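Local coordinates for protein-glutamine gamma-glutamyltransferase 2 (Pagrus major, PDB 1G0D) that acts as a transglutaminase, probably joining peptide-bound glutamine to lysine side chains or other primary amines in a calcium-dependent acyl transfer, at residues N157-I162 against K660-F665; G230-R235 against A276-T281; W236-T241 against V553-L558; Y247-S252 against R265-G270. One frame throughout, in Å; residues are numbered along the deposited sequence.

Interaction 1: residues N157-I162 against K660-F665; sequences NEDGVI and KLLVDF
Asp159 laid against the flank of Lys660 illustrates how a carboxylate can meet a lysine through its stem and a shared water, with no salt bridge between the two. The approach begins at Asn157, whose OD1 accepts a nearly straight bond (171°) from Asp159 N at 2.8 Å. This is an Asx turn, with the N-H arriving above the amide plane, and it fixes the bend from which the strand departs. Glu158 forms a salt bridge with Arg655, just ahead of strand 659-666, and accepts from the backbone N of Phe180. Asp159 itself has CG anti to the carbonyl carbon (chi1 -74°), which sends the carboxylate across to the other domain. Its OD1 lies 3.7 Å from Lys660 CB and 4.3 Å from Leu662 CD1. The same oxygen accepts a hydrogen bond from a water at 2.8 Å, and that water donates a second one to Lys660 O at 3.0 Å. The lysine chain bends on its way out, and its NZ remains 5.5 Å from Asp159 OD2, near enough for a long-range attraction at most. Replacing the aspartate by alanine would probably leave the bridging water held by Lys660 O but without its second acceptor, and the lysine stem less covered. Beyond it, Gly160 and Ile162 continue in backbone pairing with Trp175 and Ile173. Strand 159-164 thus forms an antiparallel hairpin with strand 169-176 in the catalytic core, facing strand 659-666 of the C-terminal immunoglobulin-like domain, which runs between strands 673-682 and 619-624; Leu662 touches both Asn176 and Val676.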
loop_
_atom_site.group_PDB
_atom_site.type_symbol
_atom_site.label_atom_id
_atom_site.label_comp_id
_atom_site.label_asym_id
_atom_site.label_seq_id
_atom_site.Cartn_x
_atom_site.Cartn_y
_atom_site.Cartn_z
ATOM N N ASN A 157 -3.590 -3.267 -13.341
ATOM C CA ASN A 157 -4.427 -2.141 -12.949
ATOM C C ASN A 157 -3.634 -1.024 -12.259
ATOM O O ASN A 157 -2.839 -1.277 -11.348
ATOM C CB ASN A 157 -5.544 -2.608 -12.046
ATOM C CG ASN A 157 -6.573 -1.544 -11.882
ATOM O OD1 ASN A 157 -6.305 -0.386 -12.204
ATOM N ND2 ASN A 157 -7.752 -1.901 -11.394
ATOM N N GLU A 158 -3.826 0.211 -12.698
ATOM C CA GLU A 158 -3.076 1.326 -12.116
ATOM C C GLU A 158 -3.869 2.149 -11.097
ATOM O O GLU A 158 -3.331 3.062 -10.458
ATOM C CB GLU A 158 -2.578 2.264 -13.213
ATOM C CG GLU A 158 -1.415 1.752 -14.066
ATOM C CD GLU A 158 -1.129 2.671 -15.249
ATOM O OE1 GLU A 158 -2.010 2.800 -16.139
ATOM O OE2 GLU A 158 -0.038 3.279 -15.283
ATOM N N ASP A 159 -5.144 1.819 -10.947
ATOM C CA ASP A 159 -6.018 2.524 -10.030
ATOM C C ASP A 159 -6.501 1.553 -8.999
ATOM O O ASP A 159 -7.061 0.522 -9.340
ATOM C CB ASP A 159 -7.211 3.077 -10.782
ATOM C CG ASP A 159 -6.851 4.254 -11.612
ATOM O OD1 ASP A 159 -6.521 5.281 -10.995
ATOM O OD2 ASP A 159 -6.882 4.155 -12.865
ATOM N N GLY A 160 -6.275 1.878 -7.739
ATOM C CA GLY A 160 -6.710 1.008 -6.673
ATOM C C GLY A 160 -7.574 1.757 -5.674
ATOM O O GLY A 160 -7.980 2.896 -5.887
ATOM N N VAL A 161 -7.895 1.080 -4.592
ATOM C CA VAL A 161 -8.679 1.660 -3.545
ATOM C C VAL A 161 -8.037 1.120 -2.278
ATOM O O VAL A 161 -7.787 -0.081 -2.189
ATOM C CB VAL A 161 -10.137 1.172 -3.684
ATOM C CG1 VAL A 161 -10.955 1.594 -2.502
ATOM C CG2 VAL A 161 -10.729 1.752 -4.942
ATOM N N ILE A 162 -7.693 1.987 -1.328
ATOM C CA ILE A 162 -7.116 1.492 -0.076
ATOM C C ILE A 162 -8.163 1.758 1.005
ATOM O O ILE A 162 -8.684 2.852 1.088
ATOM C CB ILE A 162 -5.790 2.199 0.265
ATOM C CG1 ILE A 162 -4.830 2.076 -0.930
ATOM C CG2 ILE A 162 -5.225 1.603 1.523
ATOM C CD1 ILE A 162 -3.376 2.409 -0.692
ATOM N N LYS A 660 -9.423 7.018 -14.000
ATOM C CA LYS A 660 -9.981 7.648 -12.805
ATOM C C LYS A 660 -9.239 8.970 -12.467
ATOM O O LYS A 660 -7.982 9.026 -12.472
ATOM C CB LYS A 660 -9.907 6.643 -11.643
ATOM C CG LYS A 660 -10.606 5.317 -11.934
ATOM C CD LYS A 660 -11.877 5.186 -11.104
ATOM C CE LYS A 660 -12.911 4.255 -11.726
ATOM N NZ LYS A 660 -12.230 3.022 -12.187
ATOM N N LEU A 661 -10.014 10.037 -12.229
ATOM C CA LEU A 661 -9.439 11.347 -11.921
ATOM C C LEU A 661 -9.597 11.524 -10.448
ATOM O O LEU A 661 -10.711 11.390 -9.908
ATOM C CB LEU A 661 -10.146 12.461 -12.681
ATOM C CG LEU A 661 -9.581 13.860 -12.469
ATOM C CD1 LEU A 661 -8.140 13.955 -12.939
ATOM C CD2 LEU A 661 -10.476 14.859 -13.200
ATOM N N LEU A 662 -8.458 11.783 -9.806
ATOM C CA LEU A 662 -8.380 11.943 -8.349
ATOM C C LEU A 662 -8.119 13.394 -7.923
ATOM O O LEU A 662 -7.351 14.129 -8.551
ATOM C CB LEU A 662 -7.280 11.037 -7.770
ATOM C CG LEU A 662 -7.482 9.525 -7.694
ATOM C CD1 LEU A 662 -7.815 8.924 -9.044
ATOM C CD2 LEU A 662 -6.201 8.932 -7.222
ATOM N N VAL A 663 -8.788 13.811 -6.856
ATOM C CA VAL A 663 -8.620 15.156 -6.363
ATOM C C VAL A 663 -8.605 15.260 -4.834
ATOM O O VAL A 663 -9.376 14.603 -4.110
ATOM C CB VAL A 663 -9.727 16.077 -6.941
ATOM C CG1 VAL A 663 -9.525 17.491 -6.472
ATOM C CG2 VAL A 663 -9.689 16.031 -8.449
ATOM N N ASP A 664 -7.678 16.096 -4.375
ATOM C CA ASP A 664 -7.487 16.411 -2.979
ATOM C C ASP A 664 -7.652 17.930 -2.722
ATOM O O ASP A 664 -7.259 18.766 -3.536
ATOM C CB ASP A 664 -6.090 15.976 -2.560
ATOM C CG ASP A 664 -5.712 16.500 -1.197
ATOM O OD1 ASP A 664 -6.122 15.886 -0.181
ATOM O OD2 ASP A 664 -5.014 17.537 -1.139
ATOM N N PHE A 665 -8.258 18.281 -1.594
ATOM C CA PHE A 665 -8.408 19.690 -1.197
ATOM C C PHE A 665 -7.936 19.914 0.239
ATOM O O PHE A 665 -8.376 19.222 1.175
ATOM C CB PHE A 665 -9.868 20.187 -1.310
ATOM C CG PHE A 665 -10.090 21.577 -0.721
ATOM C CD1 PHE A 665 -9.839 22.730 -1.475
ATOM C CD2 PHE A 665 -10.487 21.733 0.608
ATOM C CE1 PHE A 665 -9.973 24.018 -0.898
ATOM C CE2 PHE A 665 -10.620 23.007 1.177
ATOM C CZ PHE A 665 -10.362 24.144 0.427
HETATM O O HOH W 1 -5.372 7.671 -11.753
#

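Interaction 2: residues G230-R235 against A276-T281; sequences GVLTGR and AAVACT
Helix 272-286, the cysteine helix of the papain-like catalytic core with the active-site Cys272 at its first residue, rests through Val278 on Val231 and Leu232. The contact is a compact example of a branched residue serving two neighbours at once. In Val278, CG1 stands anti to the backbone N (chi1 170°) while CG2 stands anti to the carbonyl carbon, and the two methyls diverge toward different partners. CG1 of Val278 meets CG1 of Val231 at 4.3 Å, methyl to methyl. The packing is wholly apolar and buried, and modest in area, since the chain of 230-235 stays well clear of the helix backbone. Ile255, from helix 253-261, touches all three residues and so completes the cluster as a third element of the core. Toward the N-terminal end of the helix, Leu232 also touches Val274 and Phe275, while its backbone O is held by Asn224 ND2. The Leu232 side chain is about 10 Å from that of Cys272, so the cluster lies near the nucleophile without touching it. The helix itself is regular here, with Cys280 N bonded to Ala276 O. Across the second arm of the valine, CD1 of Leu232 meets CG2 of Val278 obliquely at 4.1 Å.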
loop_
_atom_site.group_PDB
_atom_site.type_symbol
_atom_site.label_atom_id
_atom_site.label_comp_id
_atom_site.label_asym_id
_atom_site.label_seq_id
_atom_site.Cartn_x
_atom_site.Cartn_y
_atom_site.Cartn_z
ATOM N N GLY A 230 16.013 6.029 1.795
ATOM C CA GLY A 230 14.676 5.469 1.686
ATOM C C GLY A 230 13.833 6.341 0.819
ATOM O O GLY A 230 14.256 7.430 0.471
ATOM N N VAL A 231 12.634 5.900 0.470
ATOM C CA VAL A 231 11.817 6.732 -0.391
ATOM C C VAL A 231 11.012 7.767 0.361
ATOM O O VAL A 231 10.824 8.888 -0.136
ATOM C CB VAL A 231 10.867 5.874 -1.232
ATOM C CG1 VAL A 231 9.802 6.762 -2.030
ATOM C CG2 VAL A 231 11.707 5.063 -2.134
ATOM N N LEU A 232 10.531 7.403 1.548
ATOM C CA LEU A 232 9.725 8.318 2.343
ATOM C C LEU A 232 10.202 8.433 3.772
ATOM O O LEU A 232 10.790 7.514 4.340
ATOM C CB LEU A 232 8.283 7.841 2.393
ATOM C CG LEU A 232 7.369 8.054 1.192
ATOM C CD1 LEU A 232 6.239 7.037 1.240
ATOM C CD2 LEU A 232 6.835 9.486 1.205
ATOM N N THR A 233 9.900 9.580 4.360
ATOM C CA THR A 233 10.226 9.855 5.737
ATOM C C THR A 233 8.890 9.696 6.474
ATOM O O THR A 233 7.861 10.225 6.035
ATOM C CB THR A 233 10.765 11.307 5.864
ATOM O OG1 THR A 233 12.113 11.351 5.384
ATOM C CG2 THR A 233 10.752 11.773 7.291
ATOM N N GLY A 234 8.876 8.954 7.576
ATOM C CA GLY A 234 7.625 8.808 8.292
ATOM C C GLY A 234 7.444 9.878 9.353
ATOM O O GLY A 234 8.401 10.263 10.025
ATOM N N ARG A 235 6.220 10.382 9.486
ATOM C CA ARG A 235 5.891 11.368 10.506
ATOM C C ARG A 235 4.513 10.937 10.989
ATOM O O ARG A 235 3.521 11.081 10.271
ATOM C CB ARG A 235 5.781 12.762 9.933
ATOM C CG ARG A 235 5.468 13.827 10.987
ATOM C CD ARG A 235 6.778 14.340 11.547
ATOM N NE ARG A 235 6.769 15.780 11.719
ATOM C CZ ARG A 235 7.863 16.536 11.699
ATOM N NH1 ARG A 235 7.755 17.839 11.867
ATOM N NH2 ARG A 235 9.062 15.994 11.513
ATOM N N ALA A 276 2.618 1.508 1.855
ATOM C CA ALA A 276 2.071 0.335 1.197
ATOM C C ALA A 276 1.727 0.648 -0.266
ATOM O O ALA A 276 2.146 -0.096 -1.163
ATOM C CB ALA A 276 0.861 -0.147 1.945
ATOM N N ALA A 277 0.992 1.739 -0.510
ATOM C CA ALA A 277 0.633 2.154 -1.865
ATOM C C ALA A 277 1.873 2.358 -2.698
ATOM O O ALA A 277 1.913 1.891 -3.804
ATOM C CB ALA A 277 -0.101 3.404 -1.835
ATOM N N VAL A 278 2.891 3.054 -2.191
ATOM C CA VAL A 278 4.129 3.254 -2.967
ATOM C C VAL A 278 4.821 1.894 -3.194
ATOM O O VAL A 278 5.455 1.674 -4.217
ATOM C CB VAL A 278 5.091 4.231 -2.228
ATOM C CG1 VAL A 278 6.453 4.264 -2.861
ATOM C CG2 VAL A 278 4.517 5.593 -2.228
ATOM N N ALA A 279 4.706 0.963 -2.251
ATOM C CA ALA A 279 5.327 -0.373 -2.417
ATOM C C ALA A 279 4.587 -1.069 -3.534
ATOM O O ALA A 279 5.199 -1.717 -4.377
ATOM C CB ALA A 279 5.216 -1.242 -1.113
ATOM N N CYS A 280 3.263 -0.939 -3.522
ATOM C CA CYS A 280 2.441 -1.541 -4.544
ATOM C C CYS A 280 2.795 -1.044 -5.921
ATOM O O CYS A 280 2.900 -1.840 -6.821
ATOM C CB CYS A 280 0.985 -1.234 -4.305
ATOM S SG CYS A 280 -0.137 -2.195 -5.302
ATOM N N THR A 281 2.974 0.260 -6.091
ATOM C CA THR A 281 3.297 0.847 -7.405
ATOM C C THR A 281 4.571 0.285 -7.995
ATOM O O THR A 281 4.657 0.010 -9.184
ATOM C CB THR A 281 3.504 2.367 -7.315
ATOM O OG1 THR A 281 2.248 3.039 -7.441
ATOM C CG2 THR A 281 4.363 2.845 -8.426
#

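Interaction 3: residues W236-T241 against V553-L558; sequences WEEPYT and VSEHHL
One hydrogen bond carries the contact between Tyr240 and Glu555: the phenol OH of Tyr240 donates to OE1 of Glu555 at a short 2.5 Å, a length not to be pressed at this resolution. The proton arrives on the syn side of the carboxylate, somewhat out of its plane (21°). The same hydroxyl also bonds to Gln271 NE2, so it is gripped from two residues, one of them the neighbour of the active-site Cys272. The second oxygen, OE2, lies in the plane of the Tyr240 ring at its edge, 3.5 Å from CE2, while ring and carboxylate planes stand 54° apart.

Turns present both groups, where the 236-241 loop of the catalytic core meets the loop leading into strand 558-566, in the first of the C-terminal barrels. Glu555 follows Ser554 in a type I beta turn that closes with His557 N on Ser554 O at 2.7 Å, and Tyr240 is the centre of an inverse gamma turn, whose Thr241 N to Pro239 O bond is weak. Within its turn Glu555 takes the crowded position, CG between the backbone N and the carbonyl carbon (chi1 63°), and then bends at chi2, which carries the carboxylate across to the phenol.

Van der Waals contact is slight: Glu238 CB lies 3.8 Å from Ser554 OG and 3.9 Å from Glu555 OE2.

The charges of Glu237 and Glu238 find partners outside the two segments. Glu238 OE2 is 6.3 Å from Glu555 OE2, a like-charged pair, but it is engaged in a salt bridge with Arg520, which also takes Glu237. The Glu555 side chain is about 6 Å from that of Tyr515, a residue important for catalytic activity.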
loop_
_atom_site.group_PDB
_atom_site.type_symbol
_atom_site.label_atom_id
_atom_site.label_comp_id
_atom_site.label_asym_id
_atom_site.label_seq_id
_atom_site.Cartn_x
_atom_site.Cartn_y
_atom_site.Cartn_z
ATOM N N TRP A 236 4.461 10.413 12.210
ATOM C CA TRP A 236 3.236 9.908 12.765
ATOM C C TRP A 236 2.330 10.920 13.398
ATOM O O TRP A 236 1.189 10.591 13.732
ATOM C CB TRP A 236 3.574 8.744 13.696
ATOM C CG TRP A 236 4.381 7.711 12.902
ATOM C CD1 TRP A 236 5.736 7.636 12.828
ATOM C CD2 TRP A 236 3.880 6.776 11.905
ATOM N NE1 TRP A 236 6.118 6.732 11.842
ATOM C CE2 TRP A 236 5.001 6.200 11.267
ATOM C CE3 TRP A 236 2.599 6.386 11.494
ATOM C CZ2 TRP A 236 4.882 5.260 10.251
ATOM C CZ3 TRP A 236 2.486 5.442 10.480
ATOM C CH2 TRP A 236 3.625 4.894 9.874
ATOM N N GLU A 237 2.817 12.156 13.554
ATOM C CA GLU A 237 1.967 13.216 14.091
ATOM C C GLU A 237 2.123 14.592 13.492
ATOM O O GLU A 237 3.216 15.071 13.152
ATOM C CB GLU A 237 2.009 13.310 15.625
ATOM C CG GLU A 237 0.595 13.356 16.236
ATOM C CD GLU A 237 0.569 13.904 17.625
ATOM O OE1 GLU A 237 1.654 14.012 18.225
ATOM O OE2 GLU A 237 -0.530 14.224 18.116
ATOM N N GLU A 238 0.927 15.180 13.425
ATOM C CA GLU A 238 0.523 16.447 12.842
ATOM C C GLU A 238 1.407 17.633 12.481
ATOM O O GLU A 238 1.282 18.125 11.359
ATOM C CB GLU A 238 -0.739 16.889 13.551
ATOM C CG GLU A 238 -1.002 18.293 13.473
ATOM C CD GLU A 238 -0.648 18.929 14.757
ATOM O OE1 GLU A 238 0.155 19.875 14.673
ATOM O OE2 GLU A 238 -1.158 18.482 15.830
ATOM N N PRO A 239 2.248 18.169 13.372
ATOM C CA PRO A 239 2.985 19.290 12.715
ATOM C C PRO A 239 3.958 18.736 11.632
ATOM O O PRO A 239 5.085 18.347 11.928
ATOM C CB PRO A 239 3.718 19.974 13.858
ATOM C CG PRO A 239 3.771 18.926 14.938
ATOM C CD PRO A 239 2.583 17.994 14.783
ATOM N N TYR A 240 3.499 18.684 10.383
ATOM C CA TYR A 240 4.296 18.128 9.291
ATOM C C TYR A 240 5.070 19.258 8.693
ATOM O O TYR A 240 5.070 19.471 7.478
ATOM C CB TYR A 240 3.372 17.527 8.238
ATOM C CG TYR A 240 2.463 16.462 8.792
ATOM C CD1 TYR A 240 2.956 15.206 9.162
ATOM C CD2 TYR A 240 1.126 16.724 9.007
ATOM C CE1 TYR A 240 2.127 14.253 9.739
ATOM C CE2 TYR A 240 0.292 15.783 9.579
ATOM C CZ TYR A 240 0.794 14.560 9.942
ATOM O OH TYR A 240 -0.061 13.653 10.521
ATOM N N THR A 241 5.772 19.955 9.572
ATOM C CA THR A 241 6.480 21.153 9.198
ATOM C C THR A 241 7.166 21.299 7.858
ATOM O O THR A 241 6.797 22.198 7.084
ATOM C CB THR A 241 7.438 21.595 10.312
ATOM O OG1 THR A 241 8.257 20.500 10.714
ATOM C CG2 THR A 241 6.635 22.075 11.500
ATOM N N VAL A 553 -8.818 17.468 17.863
ATOM C CA VAL A 553 -8.878 16.579 16.726
ATOM C C VAL A 553 -7.818 16.943 15.677
ATOM O O VAL A 553 -7.375 18.081 15.637
ATOM C CB VAL A 553 -10.328 16.621 16.211
ATOM C CG1 VAL A 553 -10.408 17.010 14.793
ATOM C CG2 VAL A 553 -10.983 15.323 16.510
ATOM N N SER A 554 -7.395 15.953 14.874
ATOM C CA SER A 554 -6.363 16.066 13.800
ATOM C C SER A 554 -6.962 16.003 12.378
ATOM O O SER A 554 -8.183 16.020 12.196
ATOM C CB SER A 554 -5.373 14.898 13.913
ATOM O OG SER A 554 -4.097 15.313 14.335
ATOM N N GLU A 555 -6.084 15.863 11.379
ATOM C CA GLU A 555 -6.488 15.793 9.975
ATOM C C GLU A 555 -7.499 14.686 9.693
ATOM O O GLU A 555 -8.247 14.770 8.720
ATOM C CB GLU A 555 -5.270 15.563 9.104
ATOM C CG GLU A 555 -4.612 14.241 9.396
ATOM C CD GLU A 555 -3.294 14.386 10.125
ATOM O OE1 GLU A 555 -2.558 13.375 10.185
ATOM O OE2 GLU A 555 -2.996 15.498 10.632
ATOM N N HIS A 556 -7.522 13.650 10.529
ATOM C CA HIS A 556 -8.464 12.557 10.321
ATOM C C HIS A 556 -9.752 12.797 11.092
ATOM O O HIS A 556 -10.699 12.038 10.965
ATOM C CB HIS A 556 -7.848 11.189 10.708
ATOM C CG HIS A 556 -6.944 10.591 9.652
ATOM N ND1 HIS A 556 -6.687 11.201 8.443
ATOM C CD2 HIS A 556 -6.204 9.454 9.655
ATOM C CE1 HIS A 556 -5.829 10.473 7.746
ATOM N NE2 HIS A 556 -5.520 9.409 8.461
ATOM N N HIS A 557 -9.797 13.843 11.903
ATOM C CA HIS A 557 -11.027 14.145 12.647
ATOM C C HIS A 557 -11.618 12.953 13.422
ATOM O O HIS A 557 -12.803 12.624 13.265
ATOM C CB HIS A 557 -12.099 14.688 11.682
ATOM C CG HIS A 557 -11.546 15.510 10.561
ATOM N ND1 HIS A 557 -11.423 16.881 10.635
ATOM C CD2 HIS A 557 -11.042 15.155 9.359
ATOM C CE1 HIS A 557 -10.864 17.335 9.529
ATOM N NE2 HIS A 557 -10.623 16.306 8.737
ATOM N N LEU A 558 -10.804 12.337 14.285
ATOM C CA LEU A 558 -11.224 11.174 15.071
ATOM C C LEU A 558 -11.490 11.396 16.575
ATOM O O LEU A 558 -10.719 12.047 17.285
ATOM C CB LEU A 558 -10.169 10.089 14.943
ATOM C CG LEU A 558 -10.031 9.278 13.671
ATOM C CD1 LEU A 558 -8.618 8.702 13.687
ATOM C CD2 LEU A 558 -11.114 8.166 13.593
#

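Interaction 4: residues Y247-S252 against R265-G270; sequences YRWTGS and RPVKYG
The indole of Trp249 turns its edge to the carbonyl of Tyr269, with the oxygen in the ring plane at NE1, while Val267 and the carbonyl of Lys268 approach the benzo half obliquely. Within the second segment another flat group is stacked: Lys268 CB sits over the centre of the Tyr269 ring, 3.4 Å above its plane. That closeness goes with the cis peptide bond joining Lys268 to Tyr269, a non-proline cis bond of the kind found just ahead of the catalytic cysteine in factor XIII as well. The Tyr269 phenol itself points off to the backbone N of Asp242.

Across the segments the bond from Trp249 NE1 to Tyr269 O is 3.2 Å long and almost straight (173°), and it reaches the oxygen end-on (172° at the acceptor). With CG anti to the carbonyl carbon, beside the backbone N (chi1 -42°), Trp249 throws its indole over toward the 265-270 chain. CZ2 of Trp249 then packs on CG1 of Val267 at 3.8 Å, and CH2 on the same methyl at 4.0 Å. Ile255 and Gln258 of helix 253-261 also touch the indole. A phenylalanine in place of Trp249 would probably leave Tyr269 O without its indole donor and open a gap beside the Val267 methyl.

The directional N-H bond, with the Val267 flank and the neighbours from helix 253-261, is likely to limit rotation of the indole, and it satisfies a carbonyl on the cis-peptide corner that leads, through Gly270 and Gln271, into the active-site helix.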
loop_
_atom_site.group_PDB
_atom_site.type_symbol
_atom_site.label_atom_id
_atom_site.label_comp_id
_atom_site.label_asym_id
_atom_site.label_seq_id
_atom_site.Cartn_x
_atom_site.Cartn_y
_atom_site.Cartn_z
ATOM N N TYR A 247 -1.714 12.515 4.612
ATOM C CA TYR A 247 -3.103 12.420 4.174
ATOM C C TYR A 247 -3.408 13.211 2.887
ATOM O O TYR A 247 -4.531 13.171 2.368
ATOM C CB TYR A 247 -4.019 12.867 5.319
ATOM C CG TYR A 247 -4.052 14.352 5.462
ATOM C CD1 TYR A 247 -3.155 15.005 6.298
ATOM C CD2 TYR A 247 -4.928 15.123 4.698
ATOM C CE1 TYR A 247 -3.114 16.400 6.368
ATOM C CE2 TYR A 247 -4.900 16.514 4.754
ATOM C CZ TYR A 247 -3.984 17.152 5.592
ATOM O OH TYR A 247 -3.941 18.534 5.642
ATOM N N ARG A 248 -2.394 13.903 2.370
ATOM C CA ARG A 248 -2.528 14.712 1.164
ATOM C C ARG A 248 -2.397 13.929 -0.141
ATOM O O ARG A 248 -3.058 14.226 -1.115
ATOM C CB ARG A 248 -1.445 15.813 1.138
ATOM C CG ARG A 248 -1.719 17.061 1.973
ATOM C CD ARG A 248 -2.545 18.074 1.223
ATOM N NE ARG A 248 -1.818 19.310 0.941
ATOM C CZ ARG A 248 -2.027 20.044 -0.149
ATOM N NH1 ARG A 248 -1.332 21.149 -0.333
ATOM N NH2 ARG A 248 -2.921 19.660 -1.073
ATOM N N TRP A 249 -1.514 12.950 -0.176
ATOM C CA TRP A 249 -1.287 12.238 -1.408
ATOM C C TRP A 249 -2.425 11.405 -1.941
ATOM O O TRP A 249 -3.089 10.684 -1.202
ATOM C CB TRP A 249 -0.062 11.347 -1.283
ATOM C CG TRP A 249 1.134 11.935 -0.568
ATOM C CD1 TRP A 249 1.545 11.603 0.683
ATOM C CD2 TRP A 249 2.180 12.756 -1.124
ATOM N NE1 TRP A 249 2.772 12.144 0.942
ATOM C CE2 TRP A 249 3.198 12.859 -0.142
ATOM C CE3 TRP A 249 2.363 13.410 -2.351
ATOM C CZ2 TRP A 249 4.397 13.588 -0.342
ATOM C CZ3 TRP A 249 3.561 14.134 -2.556
ATOM C CH2 TRP A 249 4.561 14.210 -1.548
ATOM N N THR A 250 -2.630 11.495 -3.254
ATOM C CA THR A 250 -3.666 10.710 -3.925
ATOM C C THR A 250 -3.033 9.676 -4.858
ATOM O O THR A 250 -3.736 8.965 -5.570
ATOM C CB THR A 250 -4.593 11.601 -4.740
ATOM O OG1 THR A 250 -3.853 12.679 -5.336
ATOM C CG2 THR A 250 -5.647 12.163 -3.830
ATOM N N GLY A 251 -1.697 9.590 -4.830
ATOM C CA GLY A 251 -0.974 8.657 -5.676
ATOM C C GLY A 251 0.517 8.498 -5.409
ATOM O O GLY A 251 1.133 9.329 -4.755
ATOM N N SER A 252 1.114 7.454 -5.980
ATOM C CA SER A 252 2.528 7.173 -5.754
ATOM C C SER A 252 3.538 7.831 -6.655
ATOM O O SER A 252 4.675 8.017 -6.254
ATOM C CB SER A 252 2.762 5.667 -5.791
ATOM O OG SER A 252 1.748 4.990 -5.047
ATOM N N ARG A 265 16.296 11.300 -2.183
ATOM C CA ARG A 265 16.152 11.962 -0.918
ATOM C C ARG A 265 14.815 11.629 -0.284
ATOM O O ARG A 265 13.792 12.020 -0.827
ATOM C CB ARG A 265 16.205 13.441 -1.179
ATOM C CG ARG A 265 17.386 14.108 -0.616
ATOM C CD ARG A 265 17.067 15.574 -0.531
ATOM N NE ARG A 265 18.254 16.375 -0.270
ATOM C CZ ARG A 265 19.158 16.705 -1.190
ATOM N NH1 ARG A 265 20.212 17.438 -0.836
ATOM N NH2 ARG A 265 19.015 16.316 -2.458
ATOM N N PRO A 266 14.800 10.957 0.896
ATOM C CA PRO A 266 13.529 10.621 1.539
ATOM C C PRO A 266 12.523 11.749 1.400
ATOM O O PRO A 266 12.855 12.907 1.607
ATOM C CB PRO A 266 13.924 10.366 2.990
ATOM C CG PRO A 266 15.240 9.728 2.870
ATOM C CD PRO A 266 15.936 10.486 1.714
ATOM N N VAL A 267 11.291 11.412 1.028
ATOM C CA VAL A 267 10.249 12.407 0.834
ATOM C C VAL A 267 9.480 12.626 2.110
ATOM O O VAL A 267 9.147 11.659 2.785
ATOM C CB VAL A 267 9.299 11.930 -0.256
ATOM C CG1 VAL A 267 8.170 12.912 -0.454
ATOM C CG2 VAL A 267 10.085 11.711 -1.542
ATOM N N LYS A 268 9.221 13.887 2.458
ATOM C CA LYS A 268 8.445 14.194 3.664
ATOM C C LYS A 268 6.973 14.480 3.345
ATOM O O LYS A 268 6.684 15.441 2.639
ATOM C CB LYS A 268 9.022 15.422 4.346
ATOM C CG LYS A 268 10.437 15.263 4.859
ATOM C CD LYS A 268 10.763 16.376 5.842
ATOM C CE LYS A 268 12.229 16.608 5.948
ATOM N NZ LYS A 268 12.781 16.718 4.580
ATOM N N TYR A 269 6.027 13.706 3.878
ATOM C CA TYR A 269 6.258 12.599 4.818
ATOM C C TYR A 269 5.313 11.466 4.430
ATOM O O TYR A 269 4.519 11.595 3.531
ATOM C CB TYR A 269 5.894 13.025 6.262
ATOM C CG TYR A 269 6.663 14.219 6.845
ATOM C CD1 TYR A 269 7.948 14.079 7.410
ATOM C CD2 TYR A 269 6.091 15.480 6.849
ATOM C CE1 TYR A 269 8.625 15.199 7.959
ATOM C CE2 TYR A 269 6.749 16.587 7.386
ATOM C CZ TYR A 269 8.009 16.465 7.938
ATOM O OH TYR A 269 8.620 17.633 8.420
ATOM N N GLY A 270 5.363 10.366 5.145
ATOM C CA GLY A 270 4.443 9.303 4.833
ATOM C C GLY A 270 3.951 8.624 6.103
ATOM O O GLY A 270 4.505 8.812 7.195
#

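Overall arrangement
From the N terminus, residues 157-162 open the widest loop, closed by interaction 1 only at 660-665, and the other three contacts nest inside it. Interaction 2 starts at 230-235 and closes at 276-281; interaction 3 starts next, at 236-241, but waits for 553-558, so the two cross. Interaction 4, 247-252 with 265-270, nests within both. Interactions 2 and 4 both lie in the catalytic core beside the cysteine helix, joined through probable backbone hydrogen bonds of Thr233 to Val267 and Gly270. Interactions 1 and 3 tie that core to the two C-terminal barrels, and the salt bridge Arg248–Asp664 links interaction 4 to interaction 1.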